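Local structure of glutamate receptor 1 (Adineta vaga, 4IO2) at residues 99-113 and 195-209. The protein binds L-glutamate through this ligand-binding domain and probably acts as a ligand-gated ion channel. Sequence-based numbering, arbitrary orientation.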
ATOM      1  N   SER A  99       3.094  -2.736 -10.729  1.00 12.22           N
ATOM      2  CA  SER A  99       1.674  -2.469 -10.677  1.00 12.20           C
ATOM      3  C   SER A  99       1.280  -1.839  -9.352  1.00 13.39           C
ATOM      4  O   SER A  99       2.028  -1.828  -8.395  1.00 14.97           O
ATOM      5  CB  SER A  99       0.885  -3.773 -10.846  1.00 12.37           C
ATOM      6  OG  SER A  99       0.900  -4.579  -9.672  1.00 12.40           O
ATOM      7  N   ASN A 100       0.054  -1.349  -9.283  0.67 15.10           N
ATOM      8  CA  ASN A 100      -0.522  -0.981  -8.007  0.67 17.01           C
ATOM      9  C   ASN A 100      -0.431  -2.204  -7.118  0.67 16.39           C
ATOM     10  O   ASN A 100      -0.460  -3.356  -7.577  0.67 16.23           O
ATOM     11  CB  ASN A 100      -1.972  -0.515  -8.191  0.67 20.28           C
ATOM     12  CG  ASN A 100      -2.051   0.772  -8.946  0.67 25.39           C
ATOM     13  OD1 ASN A 100      -2.573   0.826 -10.045  0.67 27.35           O
ATOM     14  ND2 ASN A 100      -1.505   1.831  -8.364  0.67 31.51           N
ATOM     15  N   SER A 101      -0.309  -1.958  -5.824  1.00 17.12           N
ATOM     16  CA  SER A 101      -0.036  -3.011  -4.862  0.58 17.55           C
ATOM     17  C   SER A 101      -1.127  -4.076  -4.823  1.00 15.82           C
ATOM     18  O   SER A 101      -2.336  -3.742  -4.871  1.00 18.89           O
ATOM     19  CB  SER A 101       0.078  -2.376  -3.473  0.58 19.16           C
ATOM     20  OG  SER A 101      -0.073  -3.315  -2.401  0.58 20.58           O
ATOM     21  N   ILE A 102      -0.700  -5.340  -4.719  1.00 14.68           N
ATOM     22  CA  ILE A 102      -1.594  -6.460  -4.456  1.00 15.66           C
ATOM     23  C   ILE A 102      -1.752  -6.775  -2.966  1.00 17.01           C
ATOM     24  O   ILE A 102      -2.707  -7.466  -2.590  1.00 20.58           O
ATOM     25  CB  ILE A 102      -1.194  -7.732  -5.245  1.00 16.18           C
ATOM     26  CG1 ILE A 102       0.196  -8.240  -4.851  1.00 17.43           C
ATOM     27  CG2 ILE A 102      -1.273  -7.431  -6.785  1.00 17.99           C
ATOM     28  CD1 ILE A 102       0.486  -9.621  -5.527  1.00 20.71           C
ATOM     29  N   SER A 103      -0.835  -6.273  -2.135  1.00 15.93           N
ATOM     30  CA  SER A 103      -0.859  -6.536  -0.700  1.00 16.46           C
ATOM     31  C   SER A 103       0.050  -5.567   0.015  1.00 15.55           C
ATOM     32  O   SER A 103       1.090  -5.196  -0.541  1.00 16.36           O
ATOM     33  CB  SER A 103      -0.369  -7.973  -0.415  1.00 18.32           C
ATOM     34  OG  SER A 103      -0.420  -8.295   0.986  1.00 19.62           O
ATOM     35  N   ASP A 104      -0.318  -5.175   1.220  1.00 15.88           N
ATOM     36  CA  ASP A 104       0.633  -4.570   2.114  1.00 18.04           C
ATOM     37  C   ASP A 104       1.603  -5.636   2.619  1.00 14.77           C
ATOM     38  O   ASP A 104       1.426  -6.839   2.429  1.00 16.75           O
ATOM     39  CB  ASP A 104      -0.089  -3.863   3.277  1.00 24.25           C
ATOM     40  CG  ASP A 104      -0.928  -4.802   4.151  1.00 35.64           C
ATOM     41  OD1 ASP A 104      -0.693  -6.025   4.161  1.00 39.49           O
ATOM     42  OD2 ASP A 104      -1.852  -4.298   4.847  1.00 41.89           O
ATOM     43  N   ASN A 105       2.694  -5.179   3.189  1.00 14.79           N
ATOM     44  CA  ASN A 105       3.737  -6.058   3.691  1.00 13.51           C
ATOM     45  C   ASN A 105       4.516  -5.344   4.749  1.00 13.17           C
ATOM     46  O   ASN A 105       4.515  -4.107   4.836  1.00 14.92           O
ATOM     47  CB  ASN A 105       4.691  -6.495   2.547  1.00 13.22           C
ATOM     48  CG  ASN A 105       5.721  -7.515   3.001  1.00 12.77           C
ATOM     49  OD1 ASN A 105       5.375  -8.563   3.525  1.00 12.97           O
ATOM     50  ND2 ASN A 105       7.001  -7.203   2.799  1.00 15.69           N
ATOM     51  N   SER A 106       5.207  -6.153   5.537  1.00 14.06           N
ATOM     52  CA  SER A 106       6.201  -5.683   6.500  1.00 14.76           C
ATOM     53  C   SER A 106       7.006  -6.937   6.867  1.00 12.70           C
ATOM     54  O   SER A 106       6.672  -8.060   6.445  1.00 13.65           O
ATOM     55  CB  SER A 106       5.555  -5.067   7.725  1.00 17.53           C
ATOM     56  OG  SER A 106       4.711  -6.030   8.331  1.00 19.81           O
ATOM     57  N   MET A 107       8.100  -6.742   7.580  1.00 14.42           N
ATOM     58  CA  MET A 107       8.952  -7.862   7.990  1.00 13.12           C
ATOM     59  C   MET A 107       8.893  -8.065   9.477  1.00 13.57           C
ATOM     60  O   MET A 107       8.560  -7.145  10.230  1.00 16.33           O
ATOM     61  CB  MET A 107      10.423  -7.698   7.547  1.00 13.73           C
ATOM     62  CG  MET A 107      10.582  -7.623   6.052  1.00 17.21           C
ATOM     63  SD  MET A 107      12.319  -7.690   5.546  1.00 18.83           S
ATOM     64  CE  MET A 107      12.839  -6.025   5.845  1.00 21.94           C
ATOM     65  N   ARG A 108       9.174  -9.307   9.874  1.00 14.11           N
ATOM     66  CA  ARG A 108       9.333  -9.679  11.263  1.00 17.07           C
ATOM     67  C   ARG A 108      10.628 -10.390  11.490  1.00 16.16           C
ATOM     68  O   ARG A 108      11.243 -10.888  10.573  1.00 15.18           O
ATOM     69  CB  ARG A 108       8.157 -10.511  11.766  1.00 20.49           C
ATOM     70  CG  ARG A 108       6.863  -9.637  11.771  1.00 26.09           C
ATOM     71  CD  ARG A 108       5.871  -9.917  12.803  1.00 26.03           C
ATOM     72  NE  ARG A 108       6.413  -9.825  14.142  1.00 25.54           N
ATOM     73  CZ  ARG A 108       5.807 -10.400  15.156  1.00 26.30           C
ATOM     74  NH1 ARG A 108       4.689 -11.109  14.913  1.00 26.71           N
ATOM     75  NH2 ARG A 108       6.336 -10.319  16.366  1.00 25.59           N
ATOM     76  N   ILE A 109      11.076 -10.364  12.742  1.00 16.56           N
ATOM     77  CA  ILE A 109      12.204 -11.149  13.156  1.00 16.13           C
ATOM     78  C   ILE A 109      11.777 -12.605  13.446  1.00 17.12           C
ATOM     79  O   ILE A 109      10.857 -12.831  14.226  1.00 16.83           O
ATOM     80  CB  ILE A 109      12.842 -10.533  14.394  1.00 18.01           C
ATOM     81  CG1 ILE A 109      13.326  -9.099  14.104  1.00 20.58           C
ATOM     82  CG2 ILE A 109      13.997 -11.436  14.875  1.00 20.84           C
ATOM     83  CD1 ILE A 109      13.670  -8.262  15.332  1.00 24.00           C
ATOM     84  N   LEU A 110      12.463 -13.555  12.798  1.00 14.57           N
ATOM     85  CA  LEU A 110      12.248 -15.026  12.917  1.00 15.25           C
ATOM     86  C   LEU A 110      13.357 -15.593  13.796  1.00 16.63           C
ATOM     87  O   LEU A 110      14.516 -15.289  13.594  1.00 18.89           O
ATOM     88  CB  LEU A 110      12.314 -15.669  11.518  1.00 14.96           C
ATOM     89  CG  LEU A 110      12.105 -17.190  11.441  1.00 14.71           C
ATOM     90  CD1 LEU A 110      10.711 -17.563  11.796  1.00 15.55           C
ATOM     91  CD2 LEU A 110      12.438 -17.731  10.015  1.00 16.31           C
ATOM     92  N   MET A 111      12.985 -16.513  14.688  1.00 17.28           N
ATOM     93  CA  MET A 111      13.957 -17.081  15.631  1.00 19.12           C
ATOM     94  C   MET A 111      13.433 -18.397  16.183  1.00 18.29           C
ATOM     95  O   MET A 111      12.261 -18.724  15.998  1.00 19.42           O
ATOM     96  CB  MET A 111      14.162 -16.111  16.792  1.00 20.89           C
ATOM     97  CG  MET A 111      12.942 -15.907  17.716  1.00 21.02           C
ATOM     98  SD  MET A 111      13.323 -14.763  19.081  1.00 24.04           S
ATOM     99  CE  MET A 111      12.003 -15.088  20.247  1.00 24.28           C
ATOM    100  N   ARG A 112      14.288 -19.153  16.870  1.00 19.17           N
ATOM    101  CA  ARG A 112      13.835 -20.319  17.624  1.00 21.43           C
ATOM    102  C   ARG A 112      12.966 -19.900  18.783  1.00 23.21           C
ATOM    103  O   ARG A 112      13.249 -18.886  19.464  1.00 19.96           O
ATOM    104  CB  ARG A 112      15.026 -21.059  18.218  1.00 24.98           C
ATOM    105  CG  ARG A 112      15.930 -21.719  17.203  1.00 24.09           C
ATOM    106  CD  ARG A 112      17.133 -22.393  17.948  1.00 27.15           C
ATOM    107  NE  ARG A 112      17.909 -21.434  18.763  1.00 27.71           N
ATOM    108  CZ  ARG A 112      18.850 -20.604  18.297  1.00 24.94           C
ATOM    109  NH1 ARG A 112      19.151 -20.596  16.994  1.00 24.19           N
ATOM    110  NH2 ARG A 112      19.471 -19.750  19.121  1.00 24.58           N
ATOM    111  N   LYS A 113      11.939 -20.699  19.052  1.00 22.18           N
ATOM    112  CA  LYS A 113      11.178 -20.522  20.293  1.00 22.39           C
ATOM    113  C   LYS A 113      12.091 -20.447  21.506  1.00 21.75           C
ATOM    114  O   LYS A 113      13.043 -21.204  21.590  1.00 24.21           O
ATOM    115  CB  LYS A 113      10.143 -21.629  20.456  1.00 24.97           C
ATOM    116  CG  LYS A 113       8.938 -21.330  19.670  1.00 27.79           C
ATOM    117  CD  LYS A 113       7.776 -22.229  20.027  1.00 28.77           C
ATOM    118  CE  LYS A 113       6.534 -21.806  19.272  1.00 30.88           C
ATOM    119  NZ  LYS A 113       5.393 -22.749  19.511  1.00 32.45           N
ATOM    120  N   LEU A 195       9.705 -22.669  15.553  1.00 18.46           N
ATOM    121  CA  LEU A 195      10.221 -21.345  15.206  1.00 18.56           C
ATOM    122  C   LEU A 195       9.113 -20.359  15.549  1.00 19.66           C
ATOM    123  O   LEU A 195       7.957 -20.753  15.610  1.00 20.78           O
ATOM    124  CB  LEU A 195      10.575 -21.249  13.699  1.00 17.38           C
ATOM    125  CG  LEU A 195      11.716 -22.147  13.249  1.00 19.65           C
ATOM    126  CD1 LEU A 195      12.036 -21.939  11.782  1.00 19.56           C
ATOM    127  CD2 LEU A 195      12.996 -21.948  14.054  1.00 22.47           C
ATOM    128  N   THR A 196       9.458 -19.088  15.730  1.00 18.06           N
ATOM    129  CA  THR A 196       8.494 -18.058  16.118  1.00 19.63           C
ATOM    130  C   THR A 196       8.946 -16.661  15.657  1.00 17.06           C
ATOM    131  O   THR A 196      10.063 -16.495  15.152  1.00 18.02           O
ATOM    132  CB  THR A 196       8.238 -18.078  17.647  1.00 23.27           C
ATOM    133  OG1 THR A 196       7.027 -17.356  17.944  1.00 25.60           O
ATOM    134  CG2 THR A 196       9.427 -17.508  18.431  1.00 23.54           C
ATOM    135  N   LEU A 197       8.068 -15.674  15.837  1.00 17.61           N
ATOM    136  CA  LEU A 197       8.329 -14.294  15.458  1.00 16.89           C
ATOM    137  C   LEU A 197       8.408 -13.452  16.703  1.00 18.60           C
ATOM    138  O   LEU A 197       7.771 -13.780  17.709  1.00 21.37           O
ATOM    139  CB  LEU A 197       7.190 -13.780  14.559  1.00 17.11           C
ATOM    140  CG  LEU A 197       6.817 -14.730  13.398  1.00 18.84           C
ATOM    141  CD1 LEU A 197       5.684 -14.171  12.584  1.00 19.68           C
ATOM    142  CD2 LEU A 197       8.022 -14.966  12.517  1.00 18.99           C
ATOM    143  N   VAL A 198       9.167 -12.365  16.651  1.00 18.28           N
ATOM    144  CA  VAL A 198       9.318 -11.460  17.792  1.00 22.46           C
ATOM    145  C   VAL A 198       9.481 -10.012  17.338  1.00 20.53           C
ATOM    146  O   VAL A 198       9.991  -9.746  16.249  1.00 20.41           O
ATOM    147  CB  VAL A 198      10.529 -11.884  18.704  1.00 24.48           C
ATOM    148  CG1 VAL A 198      11.882 -11.591  18.025  1.00 28.01           C
ATOM    149  CG2 VAL A 198      10.450 -11.237  20.122  1.00 26.98           C
ATOM    150  N   GLY A 199       9.059  -9.081  18.189  1.00 22.84           N
ATOM    151  CA  GLY A 199       9.301  -7.676  17.945  1.00 25.24           C
ATOM    152  C   GLY A 199       8.202  -7.018  17.131  1.00 25.05           C
ATOM    153  O   GLY A 199       7.293  -7.659  16.609  1.00 22.69           O
ATOM    154  N   GLU A 200       8.305  -5.701  16.996  1.00 24.05           N
ATOM    155  CA  GLU A 200       7.384  -4.974  16.140  1.00 24.09           C
ATOM    156  C   GLU A 200       7.688  -5.258  14.687  1.00 21.66           C
ATOM    157  O   GLU A 200       8.805  -5.586  14.300  1.00 21.31           O
ATOM    158  CB  GLU A 200       7.509  -3.478  16.393  1.00 29.64           C
ATOM    159  CG  GLU A 200       7.197  -3.056  17.822  1.00 37.33           C
ATOM    160  CD  GLU A 200       7.508  -1.600  18.050  1.00 46.87           C
ATOM    161  OE1 GLU A 200       7.590  -0.855  17.042  1.00 50.61           O
ATOM    162  OE2 GLU A 200       7.682  -1.204  19.230  1.00 51.83           O
ATOM    163  N   ASP A 201       6.664  -5.091  13.872  0.55 21.66           N
ATOM    164  CA  ASP A 201       6.813  -5.139  12.428  0.55 22.95           C
ATOM    165  C   ASP A 201       7.798  -4.034  12.016  0.55 20.14           C
ATOM    166  O   ASP A 201       7.933  -3.013  12.723  0.55 22.26           O
ATOM    167  CB  ASP A 201       5.447  -4.954  11.735  0.55 26.20           C
ATOM    168  CG  ASP A 201       4.319  -5.841  12.341  0.55 30.18           C
ATOM    169  OD1 ASP A 201       4.603  -6.893  12.947  0.55 31.52           O
ATOM    170  OD2 ASP A 201       3.125  -5.499  12.179  0.55 32.90           O
ATOM    171  N   PHE A 202       8.499  -4.237  10.900  1.00 20.01           N
ATOM    172  CA  PHE A 202       9.338  -3.185  10.368  1.00 20.19           C
ATOM    173  C   PHE A 202       9.364  -3.215   8.838  1.00 17.54           C
ATOM    174  O   PHE A 202       8.933  -4.181   8.210  1.00 17.25           O
ATOM    175  CB  PHE A 202      10.741  -3.275  10.982  1.00 20.48           C
ATOM    176  CG  PHE A 202      11.473  -4.563  10.700  1.00 20.37           C
ATOM    177  CD1 PHE A 202      11.230  -5.698  11.451  1.00 22.21           C
ATOM    178  CD2 PHE A 202      12.420  -4.649   9.684  1.00 21.64           C
ATOM    179  CE1 PHE A 202      11.899  -6.897  11.190  1.00 22.42           C
ATOM    180  CE2 PHE A 202      13.091  -5.850   9.424  1.00 22.45           C
ATOM    181  CZ  PHE A 202      12.817  -6.974  10.172  1.00 23.67           C
ATOM    182  N   ASP A 203       9.901  -2.163   8.242  1.00 18.62           N
ATOM    183  CA  ASP A 203       9.987  -2.027   6.787  1.00 17.28           C
ATOM    184  C   ASP A 203       8.640  -2.185   6.093  1.00 17.06           C
ATOM    185  O   ASP A 203       8.481  -3.007   5.187  1.00 16.97           O
ATOM    186  CB  ASP A 203      11.016  -2.995   6.185  1.00 18.03           C
ATOM    187  CG  ASP A 203      11.524  -2.549   4.833  1.00 19.35           C
ATOM    188  OD1 ASP A 203      11.750  -1.342   4.644  1.00 20.42           O
ATOM    189  OD2 ASP A 203      11.630  -3.388   3.911  1.00 20.83           O
ATOM    190  N   LYS A 204       7.682  -1.400   6.547  1.00 18.46           N
ATOM    191  CA  LYS A 204       6.365  -1.332   5.925  0.58 18.64           C
ATOM    192  C   LYS A 204       6.545  -1.089   4.445  1.00 17.67           C
ATOM    193  O   LYS A 204       7.288  -0.173   4.015  1.00 18.80           O
ATOM    194  CB  LYS A 204       5.528  -0.210   6.531  0.58 24.26           C
ATOM    195  CG  LYS A 204       5.346  -0.312   8.042  0.58 30.21           C
ATOM    196  CD  LYS A 204       5.201  -1.733   8.525  0.58 33.94           C
ATOM    197  CE  LYS A 204       5.105  -1.807  10.052  0.58 36.29           C
ATOM    198  NZ  LYS A 204       5.600  -0.591  10.748  0.58 38.69           N
ATOM    199  N   SER A 205       5.896  -1.929   3.653  1.00 15.23           N
ATOM    200  CA  SER A 205       6.135  -1.962   2.238  1.00 14.46           C
ATOM    201  C   SER A 205       4.916  -2.553   1.518  1.00 12.77           C
ATOM    202  O   SER A 205       3.869  -2.746   2.109  1.00 14.31           O
ATOM    203  CB  SER A 205       7.430  -2.784   2.016  1.00 16.61           C
ATOM    204  OG  SER A 205       7.342  -4.066   2.656  1.00 17.19           O
ATOM    205  N   THR A 206       5.080  -2.847   0.241  1.00 12.51           N
ATOM    206  CA  THR A 206       4.021  -3.422  -0.570  1.00 12.21           C
ATOM    207  C   THR A 206       4.563  -4.498  -1.482  1.00 11.58           C
ATOM    208  O   THR A 206       5.758  -4.484  -1.790  1.00 11.93           O
ATOM    209  CB  THR A 206       3.352  -2.336  -1.451  1.00 15.33           C
ATOM    210  OG1 THR A 206       4.359  -1.690  -2.260  1.00 17.18           O
ATOM    211  CG2 THR A 206       2.634  -1.255  -0.612  1.00 15.35           C
ATOM    212  N   PHE A 207       3.702  -5.372  -1.943  1.00 10.56           N
ATOM    213  CA  PHE A 207       3.990  -6.306  -3.016  1.00 10.67           C
ATOM    214  C   PHE A 207       3.313  -5.771  -4.269  1.00 10.73           C
ATOM    215  O   PHE A 207       2.164  -5.298  -4.214  1.00 12.41           O
ATOM    216  CB  PHE A 207       3.425  -7.683  -2.761  1.00 11.89           C
ATOM    217  CG  PHE A 207       4.036  -8.426  -1.583  1.00  9.94           C
ATOM    218  CD1 PHE A 207       5.341  -8.231  -1.173  1.00 11.24           C
ATOM    219  CD2 PHE A 207       3.291  -9.383  -0.914  1.00 12.03           C
ATOM    220  CE1 PHE A 207       5.868  -8.946  -0.103  1.00 12.61           C
ATOM    221  CE2 PHE A 207       3.822 -10.115   0.149  1.00 12.65           C
ATOM    222  CZ  PHE A 207       5.107  -9.901   0.550  1.00 12.92           C
ATOM    223  N   GLY A 208       4.005  -5.838  -5.406  1.00 10.60           N
ATOM    224  CA  GLY A 208       3.458  -5.404  -6.683  1.00 11.30           C
ATOM    225  C   GLY A 208       3.800  -6.409  -7.740  1.00 11.26           C
ATOM    226  O   GLY A 208       4.780  -7.151  -7.624  1.00 12.57           O
ATOM    227  N   ILE A 209       3.011  -6.391  -8.810  1.00 10.05           N
ATOM    228  CA  ILE A 209       3.336  -7.173 -10.002  1.00 10.48           C
ATOM    229  C   ILE A 209       4.449  -6.440 -10.762  1.00 10.35           C
ATOM    230  O   ILE A 209       4.347  -5.255 -11.009  1.00 12.08           O
ATOM    231  CB  ILE A 209       2.081  -7.402 -10.872  1.00 10.84           C
ATOM    232  CG1 ILE A 209       1.108  -8.274 -10.074  1.00 12.62           C
ATOM    233  CG2 ILE A 209       2.478  -8.071 -12.190  1.00 12.34           C
ATOM    234  CD1 ILE A 209      -0.196  -8.556 -10.811  1.00 13.80           C
TER
HETATM  235  O   HOH W   1       9.254  -8.292  14.196  1.00 22.58           O
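Met-107 and Phe-202 pair as antiparallel neighbours in the sheet that runs between the two lobes of a glutamate-receptor ligand-binding domain, the clamshell fold shared with periplasmic binding proteins. Two beta bulges, one on each side of this pair, shift the register. Packing is tight here and toward the glutamate pocket: Met-107 CB sits over one face of the Phe-202 ring, 3.9 Å from its centroid, and the bend at chi3 (-79°) brings CE to within 3.6 Å of Phe-202 CE2, while SD stands obliquely to the ring in a Met-aromatic contact. Farther along, Asn-105 lies across the Phe-207 ring, amide and ring planes 30° apart. Asn-105 ND2 donates to Ser-205 OG (3.2 Å) and to Asp-180, a glutamate-binding residue, while Phe-207 itself touches the bound glutamate. The looser side is the more exposed bulge around Gly-199. There Arg-108 lays its guanidinium over Leu-197 CB and gives Gly-199 O a weak, bent bond from NH2. Asp-201 OD1, 3.6 Å from Arg-108 NE, makes a long salt bridge well out of the guanidinium plane. Water 1 joins the two strands, accepting from Arg-108 NE and Ile-109 N and donating to Val-198 O (2.6 Å) and Glu-200 O (2.7 Å).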